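Local coordinates for putative tetrapyrrole (Corrin/porphyrin) methylase (Bacteroides fragilis, PDB 3FFY), which probably methylates the 2'-hydroxyl of a cytidine ribose in 16S rRNA using S-adenosylmethionine, the present chain being the C-terminal half of the enzyme, at residues P8-S13 against H43-F48; T34-L39 against L59-E64. All coordinates share one frame; numbering follows the deposited sequence.

Contact 1 of 2, residues P8-S13 against H43-F48; sequences PALVAS and HRTMVF
Leu10 joins helix 6-12 to strand 45-50, laying one methyl, CD2, against the methyls of two strand residues. The closer is Val47: Leu10 CD2 lies 3.8 Å from Val47 CG2, and the branch point Leu10 CG is only slightly farther from that same methyl, at 4.0 Å. The leucine thus meets the valine at a slant, through CG and CD2, on the single methyl CG2 instead of running along it. Thr45, two residues earlier on the same face of the strand, touches the same leucine methyl, its CG2 4.1 Å from Leu10 CD2; here the side chains pass each other in opposite directions. With chi1 of Thr45 at -60°, CG2 stands anti to the backbone N and faces the leucine, while OG1 is directed elsewhere and hydrogen-bonds to the carbonyl of Pro16. The buried hydroxyl is therefore satisfied without disturbing the apolar patch. In the same segment as Leu10, its carbonyl oxygen accepts two bonds from Ser13, one from OG (2.8 Å from Leu10 O) and one from the backbone N (3.2 Å from Leu10 O), both arriving from the same face of the carbonyl plane. Ser13 OG also bonds to Leu15 N, tying Ser13 to the residues that follow. Pro8 and Val11 pack on Arg87 of the second subunit. Thr45 and Val47 supply alternate residues of a strand in a five-stranded mixed sheet, and the arrangement is that of an alpha/beta sandwich, with helix 6-12 laid on one face of the sheet.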
ATOM      1  N   PRO A   8       0.068   0.169   9.364  1.00 31.05           N
ATOM      2  CA  PRO A   8       0.454   0.138   7.935  1.00 31.89           C
ATOM      3  C   PRO A   8      -0.719   0.017   6.951  1.00 31.15           C
ATOM      4  O   PRO A   8      -0.611   0.460   5.808  1.00 30.65           O
ATOM      5  CB  PRO A   8       1.357  -1.103   7.842  1.00 32.76           C
ATOM      6  CG  PRO A   8       0.946  -1.970   9.060  1.00 32.11           C
ATOM      7  CD  PRO A   8       0.652  -0.952  10.125  1.00 31.37           C
ATOM      8  N   ALA A   9      -1.829  -0.603   7.370  1.00 31.21           N
ATOM      9  CA  ALA A   9      -3.016  -0.710   6.516  1.00 31.19           C
ATOM     10  C   ALA A   9      -3.521   0.682   6.159  1.00 30.94           C
ATOM     11  O   ALA A   9      -3.842   0.951   5.001  1.00 31.32           O
ATOM     12  CB  ALA A   9      -4.144  -1.537   7.196  1.00 30.80           C
ATOM     13  N   LEU A  10      -3.567   1.569   7.153  1.00 30.86           N
ATOM     14  CA  LEU A  10      -4.007   2.937   6.913  1.00 31.56           C
ATOM     15  C   LEU A  10      -3.088   3.607   5.896  1.00 32.43           C
ATOM     16  O   LEU A  10      -3.579   4.284   5.011  1.00 32.67           O
ATOM     17  CB  LEU A  10      -4.039   3.800   8.188  1.00 31.39           C
ATOM     18  CG  LEU A  10      -5.282   3.794   9.077  1.00 31.73           C
ATOM     19  CD1 LEU A  10      -4.911   4.393  10.482  1.00 27.04           C
ATOM     20  CD2 LEU A  10      -6.468   4.532   8.360  1.00 28.14           C
ATOM     21  N   VAL A  11      -1.771   3.436   6.055  1.00 34.20           N
ATOM     22  CA  VAL A  11      -0.792   4.046   5.143  1.00 36.31           C
ATOM     23  C   VAL A  11      -0.956   3.548   3.702  1.00 37.70           C
ATOM     24  O   VAL A  11      -0.949   4.320   2.770  1.00 40.22           O
ATOM     25  CB  VAL A  11       0.645   3.771   5.619  1.00 36.85           C
ATOM     26  CG1 VAL A  11       1.647   4.256   4.568  1.00 37.96           C
ATOM     27  CG2 VAL A  11       0.905   4.446   6.901  1.00 34.07           C
ATOM     28  N   ALA A  12      -1.161   2.242   3.563  1.00 38.51           N
ATOM     29  CA  ALA A  12      -1.313   1.555   2.294  1.00 38.79           C
ATOM     30  C   ALA A  12      -2.597   1.924   1.610  1.00 38.31           C
ATOM     31  O   ALA A  12      -2.731   1.713   0.408  1.00 37.96           O
ATOM     32  CB  ALA A  12      -1.323  -0.005   2.543  1.00 39.28           C
ATOM     33  N   SER A  13      -3.558   2.463   2.367  1.00 37.68           N
ATOM     34  CA  SER A  13      -4.954   2.512   1.882  1.00 37.13           C
ATOM     35  C   SER A  13      -5.221   3.578   0.830  1.00 37.16           C
ATOM     36  O   SER A  13      -6.218   3.516   0.113  1.00 36.25           O
ATOM     37  CB  SER A  13      -5.950   2.742   3.035  1.00 37.64           C
ATOM     38  OG  SER A  13      -5.916   4.110   3.434  1.00 35.40           O
ATOM     39  N   HIS A  43     -18.414  10.103   8.670  1.00 30.25           N
ATOM     40  CA  HIS A  43     -17.622  10.757   7.631  1.00 31.20           C
ATOM     41  C   HIS A  43     -16.122  10.407   7.686  1.00 30.41           C
ATOM     42  O   HIS A  43     -15.401  10.652   6.734  1.00 30.16           O
ATOM     43  CB  HIS A  43     -17.803  12.275   7.666  1.00 32.19           C
ATOM     44  CG  HIS A  43     -19.199  12.740   7.331  1.00 35.96           C
ATOM     45  ND1 HIS A  43     -20.318  12.363   8.056  1.00 39.93           N
ATOM     46  CD2 HIS A  43     -19.651  13.584   6.366  1.00 39.38           C
ATOM     47  CE1 HIS A  43     -21.395  12.946   7.550  1.00 40.57           C
ATOM     48  NE2 HIS A  43     -21.020  13.693   6.525  1.00 40.73           N
ATOM     49  N   ARG A  44     -15.644   9.848   8.799  1.00 30.72           N
ATOM     50  CA  ARG A  44     -14.223   9.484   8.940  0.50 30.31           C
ATOM     51  C   ARG A  44     -13.987   8.082   8.361  1.00 29.65           C
ATOM     52  O   ARG A  44     -14.879   7.264   8.359  1.00 28.40           O
ATOM     53  CB  ARG A  44     -13.771   9.501  10.415  0.50 30.65           C
ATOM     54  CG  ARG A  44     -13.888  10.856  11.170  0.50 31.59           C
ATOM     55  CD  ARG A  44     -13.950  10.588  12.694  0.50 33.53           C
ATOM     56  NE  ARG A  44     -14.040  11.774  13.568  0.50 34.11           N
ATOM     57  CZ  ARG A  44     -13.231  11.992  14.591  0.50 33.53           C
ATOM     58  NH1 ARG A  44     -12.284  11.113  14.873  0.50 33.32           N
ATOM     59  NH2 ARG A  44     -13.369  13.085  15.325  0.50 35.21           N
ATOM     60  N   THR A  45     -12.756   7.835   7.892  1.00 29.04           N
ATOM     61  CA  THR A  45     -12.275   6.492   7.550  1.00 28.47           C
ATOM     62  C   THR A  45     -12.495   5.579   8.758  1.00 27.16           C
ATOM     63  O   THR A  45     -12.304   5.985   9.877  1.00 27.55           O
ATOM     64  CB  THR A  45     -10.787   6.534   7.206  1.00 28.42           C
ATOM     65  OG1 THR A  45     -10.614   7.416   6.092  1.00 27.67           O
ATOM     66  CG2 THR A  45     -10.241   5.142   6.868  1.00 26.87           C
HETATM   67  N   MSE A  46     -12.920   4.354   8.504  1.00 26.58           N
HETATM   68  CA  MSE A  46     -13.180   3.361   9.533  1.00 26.06           C
HETATM   69  C   MSE A  46     -12.192   2.252   9.332  1.00 26.48           C
HETATM   70  O   MSE A  46     -11.887   1.893   8.188  1.00 26.71           O
HETATM   71  CB  MSE A  46     -14.592   2.841   9.386  1.00 24.94           C
HETATM   72  CG  MSE A  46     -15.577   3.917   9.816  1.00 25.18           C
HETATM   73 SE   MSE A  46     -17.287   3.655   9.121  0.55 24.17          SE
HETATM   74  CE  MSE A  46     -16.888   4.214   7.278  1.00 25.48           C
ATOM     75  N   VAL A  47     -11.703   1.697  10.430  1.00 27.24           N
ATOM     76  CA  VAL A  47     -10.767   0.587  10.347  1.00 28.16           C
ATOM     77  C   VAL A  47     -11.327  -0.576  11.132  1.00 28.19           C
ATOM     78  O   VAL A  47     -11.748  -0.425  12.306  1.00 29.10           O
ATOM     79  CB  VAL A  47      -9.366   0.950  10.909  1.00 29.17           C
ATOM     80  CG1 VAL A  47      -8.427  -0.300  10.803  1.00 29.13           C
ATOM     81  CG2 VAL A  47      -8.824   2.213  10.176  1.00 27.73           C
ATOM     82  N   PHE A  48     -11.367  -1.721  10.459  1.00 27.81           N
ATOM     83  CA  PHE A  48     -11.875  -2.980  11.030  1.00 28.08           C
ATOM     84  C   PHE A  48     -10.832  -4.081  10.821  1.00 28.58           C
ATOM     85  O   PHE A  48     -10.046  -4.034   9.870  1.00 27.02           O
ATOM     86  CB  PHE A  48     -13.122  -3.460  10.283  1.00 28.29           C
ATOM     87  CG  PHE A  48     -14.232  -2.435  10.168  1.00 28.07           C
ATOM     88  CD1 PHE A  48     -15.279  -2.421  11.080  1.00 28.27           C
ATOM     89  CD2 PHE A  48     -14.244  -1.544   9.113  1.00 28.66           C
ATOM     90  CE1 PHE A  48     -16.311  -1.483  10.945  1.00 30.62           C
ATOM     91  CE2 PHE A  48     -15.257  -0.608   8.968  1.00 29.75           C
ATOM     92  CZ  PHE A  48     -16.286  -0.574   9.886  1.00 30.36           C
TER

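Contact 2 of 2, residues T34-L39 against L59-E64. With SO4 (sulfate ion), chain B.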
ATOM      1  N   THR A  34     -27.002  -3.545  14.257  1.00 33.93           N
ATOM      2  CA  THR A  34     -26.941  -2.282  14.983  1.00 33.68           C
ATOM      3  C   THR A  34     -25.643  -1.521  14.754  1.00 33.77           C
ATOM      4  O   THR A  34     -25.679  -0.358  14.406  1.00 34.34           O
ATOM      5  CB  THR A  34     -27.096  -2.507  16.461  1.00 33.91           C
ATOM      6  OG1 THR A  34     -28.302  -3.248  16.673  1.00 33.79           O
ATOM      7  CG2 THR A  34     -27.151  -1.154  17.207  1.00 33.60           C
ATOM      8  N   LYS A  35     -24.501  -2.167  14.957  1.00 33.30           N
ATOM      9  CA  LYS A  35     -23.238  -1.530  14.672  1.00 33.74           C
ATOM     10  C   LYS A  35     -23.187  -1.016  13.237  1.00 33.44           C
ATOM     11  O   LYS A  35     -22.728   0.088  13.005  1.00 33.78           O
ATOM     12  CB  LYS A  35     -22.069  -2.491  14.891  1.00 34.16           C
ATOM     13  CG  LYS A  35     -20.707  -1.841  14.716  1.00 34.69           C
ATOM     14  CD  LYS A  35     -20.361  -0.877  15.863  1.00 37.50           C
ATOM     15  CE  LYS A  35     -19.299   0.144  15.456  1.00 38.77           C
ATOM     16  NZ  LYS A  35     -18.598   0.773  16.607  1.00 39.43           N
ATOM     17  N   LEU A  36     -23.633  -1.813  12.268  1.00 33.31           N
ATOM     18  CA  LEU A  36     -23.516  -1.410  10.847  1.00 33.20           C
ATOM     19  C   LEU A  36     -24.374  -0.186  10.591  1.00 33.27           C
ATOM     20  O   LEU A  36     -23.931   0.828  10.015  1.00 32.50           O
ATOM     21  CB  LEU A  36     -23.969  -2.545   9.926  1.00 33.24           C
ATOM     22  CG  LEU A  36     -23.017  -3.723   9.663  1.00 33.71           C
ATOM     23  CD1 LEU A  36     -23.681  -4.757   8.749  1.00 30.38           C
ATOM     24  CD2 LEU A  36     -21.729  -3.236   9.041  1.00 35.20           C
ATOM     25  N   LYS A  37     -25.616  -0.317  11.041  1.00 33.91           N
ATOM     26  CA  LYS A  37     -26.606   0.738  10.967  1.00 34.93           C
ATOM     27  C   LYS A  37     -26.013   2.002  11.581  1.00 34.53           C
ATOM     28  O   LYS A  37     -26.206   3.106  11.057  1.00 35.20           O
ATOM     29  CB  LYS A  37     -27.857   0.324  11.754  1.00 35.44           C
ATOM     30  CG  LYS A  37     -29.218   0.723  11.174  1.00 38.85           C
ATOM     31  CD  LYS A  37     -30.318   0.477  12.259  1.00 42.37           C
ATOM     32  CE  LYS A  37     -31.644   1.220  11.994  1.00 44.44           C
ATOM     33  NZ  LYS A  37     -32.343   1.613  13.280  1.00 44.52           N
ATOM     34  N   SER A  38     -25.275   1.835  12.682  1.00 34.01           N
ATOM     35  CA  SER A  38     -24.721   2.978  13.422  1.00 33.13           C
ATOM     36  C   SER A  38     -23.641   3.725  12.620  1.00 33.11           C
ATOM     37  O   SER A  38     -23.448   4.937  12.816  1.00 33.40           O
ATOM     38  CB  SER A  38     -24.184   2.543  14.800  1.00 33.27           C
ATOM     39  OG  SER A  38     -22.777   2.381  14.825  1.00 32.36           O
ATOM     40  N   LEU A  39     -22.969   3.040  11.689  1.00 31.99           N
ATOM     41  CA  LEU A  39     -21.825   3.663  10.986  1.00 31.64           C
ATOM     42  C   LEU A  39     -22.191   4.379   9.679  1.00 31.49           C
ATOM     43  O   LEU A  39     -21.322   4.980   8.997  1.00 30.89           O
ATOM     44  CB  LEU A  39     -20.764   2.618  10.718  1.00 31.08           C
ATOM     45  CG  LEU A  39     -20.094   2.104  11.972  1.00 31.25           C
ATOM     46  CD1 LEU A  39     -19.263   0.885  11.569  1.00 29.86           C
ATOM     47  CD2 LEU A  39     -19.250   3.215  12.680  1.00 30.07           C
ATOM     48  N   LEU A  59     -17.792  -7.518   3.549  1.00 28.30           N
ATOM     49  CA  LEU A  59     -17.705  -6.611   2.395  1.00 28.23           C
ATOM     50  C   LEU A  59     -19.039  -6.468   1.702  1.00 28.28           C
ATOM     51  O   LEU A  59     -19.409  -5.372   1.303  1.00 28.53           O
ATOM     52  CB  LEU A  59     -16.669  -7.081   1.383  1.00 27.28           C
ATOM     53  CG  LEU A  59     -15.220  -7.023   1.847  1.00 26.81           C
ATOM     54  CD1 LEU A  59     -14.395  -7.603   0.735  1.00 24.81           C
ATOM     55  CD2 LEU A  59     -14.747  -5.644   2.199  1.00 26.64           C
ATOM     56  N   THR A  60     -19.784  -7.575   1.610  1.00 28.71           N
ATOM     57  CA  THR A  60     -21.107  -7.545   1.011  1.00 28.44           C
ATOM     58  C   THR A  60     -22.035  -6.659   1.831  1.00 28.52           C
ATOM     59  O   THR A  60     -22.718  -5.782   1.310  1.00 27.89           O
ATOM     60  CB  THR A  60     -21.683  -8.949   0.853  1.00 28.70           C
ATOM     61  OG1 THR A  60     -20.754  -9.717   0.066  1.00 28.75           O
ATOM     62  CG2 THR A  60     -22.989  -8.858   0.159  1.00 25.24           C
ATOM     63  N   GLN A  61     -22.028  -6.857   3.137  1.00 28.97           N
ATOM     64  CA  GLN A  61     -22.896  -6.040   3.981  1.00 28.94           C
ATOM     65  C   GLN A  61     -22.451  -4.575   4.003  1.00 28.90           C
ATOM     66  O   GLN A  61     -23.282  -3.679   4.080  1.00 29.44           O
ATOM     67  CB  GLN A  61     -22.947  -6.627   5.387  1.00 29.34           C
ATOM     68  CG  GLN A  61     -23.518  -8.035   5.371  1.00 28.42           C
ATOM     69  CD  GLN A  61     -23.739  -8.597   6.767  1.00 29.16           C
ATOM     70  OE1 GLN A  61     -22.797  -8.766   7.542  1.00 25.52           O
ATOM     71  NE2 GLN A  61     -24.991  -8.885   7.091  1.00 29.32           N
ATOM     72  N   PHE A  62     -21.146  -4.336   3.982  1.00 28.56           N
ATOM     73  CA  PHE A  62     -20.627  -2.984   3.813  1.00 28.81           C
ATOM     74  C   PHE A  62     -21.236  -2.345   2.539  1.00 28.93           C
ATOM     75  O   PHE A  62     -21.679  -1.164   2.552  1.00 27.95           O
ATOM     76  CB  PHE A  62     -19.078  -2.995   3.734  1.00 28.55           C
ATOM     77  CG  PHE A  62     -18.359  -3.066   5.080  1.00 29.53           C
ATOM     78  CD1 PHE A  62     -19.035  -3.311   6.274  1.00 29.93           C
ATOM     79  CD2 PHE A  62     -16.967  -2.911   5.137  1.00 27.73           C
ATOM     80  CE1 PHE A  62     -18.357  -3.353   7.460  1.00 30.11           C
ATOM     81  CE2 PHE A  62     -16.312  -2.944   6.311  1.00 27.58           C
ATOM     82  CZ  PHE A  62     -16.976  -3.179   7.475  1.00 28.53           C
ATOM     83  N   ALA A  63     -21.271  -3.100   1.430  1.00 28.90           N
ATOM     84  CA  ALA A  63     -21.876  -2.573   0.187  1.00 28.71           C
ATOM     85  C   ALA A  63     -23.339  -2.280   0.427  1.00 29.51           C
ATOM     86  O   ALA A  63     -23.870  -1.272  -0.031  1.00 28.85           O
ATOM     87  CB  ALA A  63     -21.724  -3.572  -0.995  1.00 27.42           C
ATOM     88  N   GLU A  64     -24.020  -3.166   1.140  1.00 30.68           N
ATOM     89  CA  GLU A  64     -25.450  -2.936   1.367  1.00 30.92           C
ATOM     90  C   GLU A  64     -25.667  -1.660   2.188  1.00 31.52           C
ATOM     91  O   GLU A  64     -26.523  -0.861   1.854  1.00 31.63           O
ATOM     92  CB  GLU A  64     -26.087  -4.137   2.038  1.00 30.78           C
ATOM     93  CG  GLU A  64     -26.066  -5.389   1.209  1.00 31.60           C
ATOM     94  CD  GLU A  64     -26.593  -6.570   1.979  1.00 33.54           C
ATOM     95  OE1 GLU A  64     -26.747  -6.472   3.203  1.00 37.00           O
ATOM     96  OE2 GLU A  64     -26.873  -7.608   1.390  1.00 36.53           O
TER
HETATM   97  S   SO4 B 225     -28.635  -6.922  15.791  0.80 49.59           S
HETATM   98  O1  SO4 B 225     -27.753  -7.541  14.696  0.80 49.87           O
HETATM   99  O2  SO4 B 225     -28.399  -7.622  17.126  0.80 45.43           O
HETATM  100  O3  SO4 B 225     -30.011  -6.759  15.202  0.80 49.16           O
HETATM  101  O4  SO4 B 225     -28.248  -5.454  16.040  0.80 45.59           O
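The carbonyl oxygen of Lys35 is gripped by two residues that follow in the chain: Ser38 OG donates to it over 2.9 Å, and Leu39 N, which bonds chiefly to Leu36 O (2.9 Å), reaches Lys35 O only weakly. The serine hydroxyl thus folds back on its own helix, 32-38. At the other end of this helix sits a sulfate ion, probably taken from the crystallisation liquor; Thr34 N donates to its O4 over 2.9 Å, and Gly31 N and Met33 N bind it too. Between these ends, Leu36 makes the contact with helix 55-66. With chi1 at -78°, its CG lies on the side of the backbone N, and the fork then spreads its methyls over two residues. CD2 of Leu36 comes to the edge of the Phe62 ring, near the ring plane, 3.7 Å from Phe62 CE1, and Leu36 CD1 rests 3.9 Å from Gln61 CB. The leucine runs roughly perpendicular to both partners. Gln61 offers only its aliphatic root here; its OE1 accepts a hydrogen bond from Arg32 NE. The Phe62 ring also meets Phe66 edge-to-face, while Leu90 of helix 90-99 packs on it. The chemistry is consequently divided: the contact between the two segments is apolar, and the Gln61-Arg32 bond adds a polar link between the helices, whereas the backbone amides of Gly31, Met33 and Thr34, at and just before the N-terminal end of helix 32-38, hold an anion to which the helix dipole would probably add some attraction.

From the N terminus the segments come in the order 8-13, 34-39, 43-48 and 59-64, so the two contacts cross along the chain. Contact 1 closes a loop holding strand 20-24 and helix 32-38; contact 2 closes a shorter one through strand 45-50. That strand, which lies parallel to 20-24 beyond the intervening helix in a beta-alpha-beta unit, is the shared element. Its residues alternate between faces: Thr45 and Val47 meet helix 6-12, while Met46 and Phe48 turn to the helices of contact 2, where Phe48 CE2 lies 3.4 Å from Phe62 CZ and Phe48 CZ lies 3.7 Å from Leu39 CD1. Together they join both helical layers to the sheet.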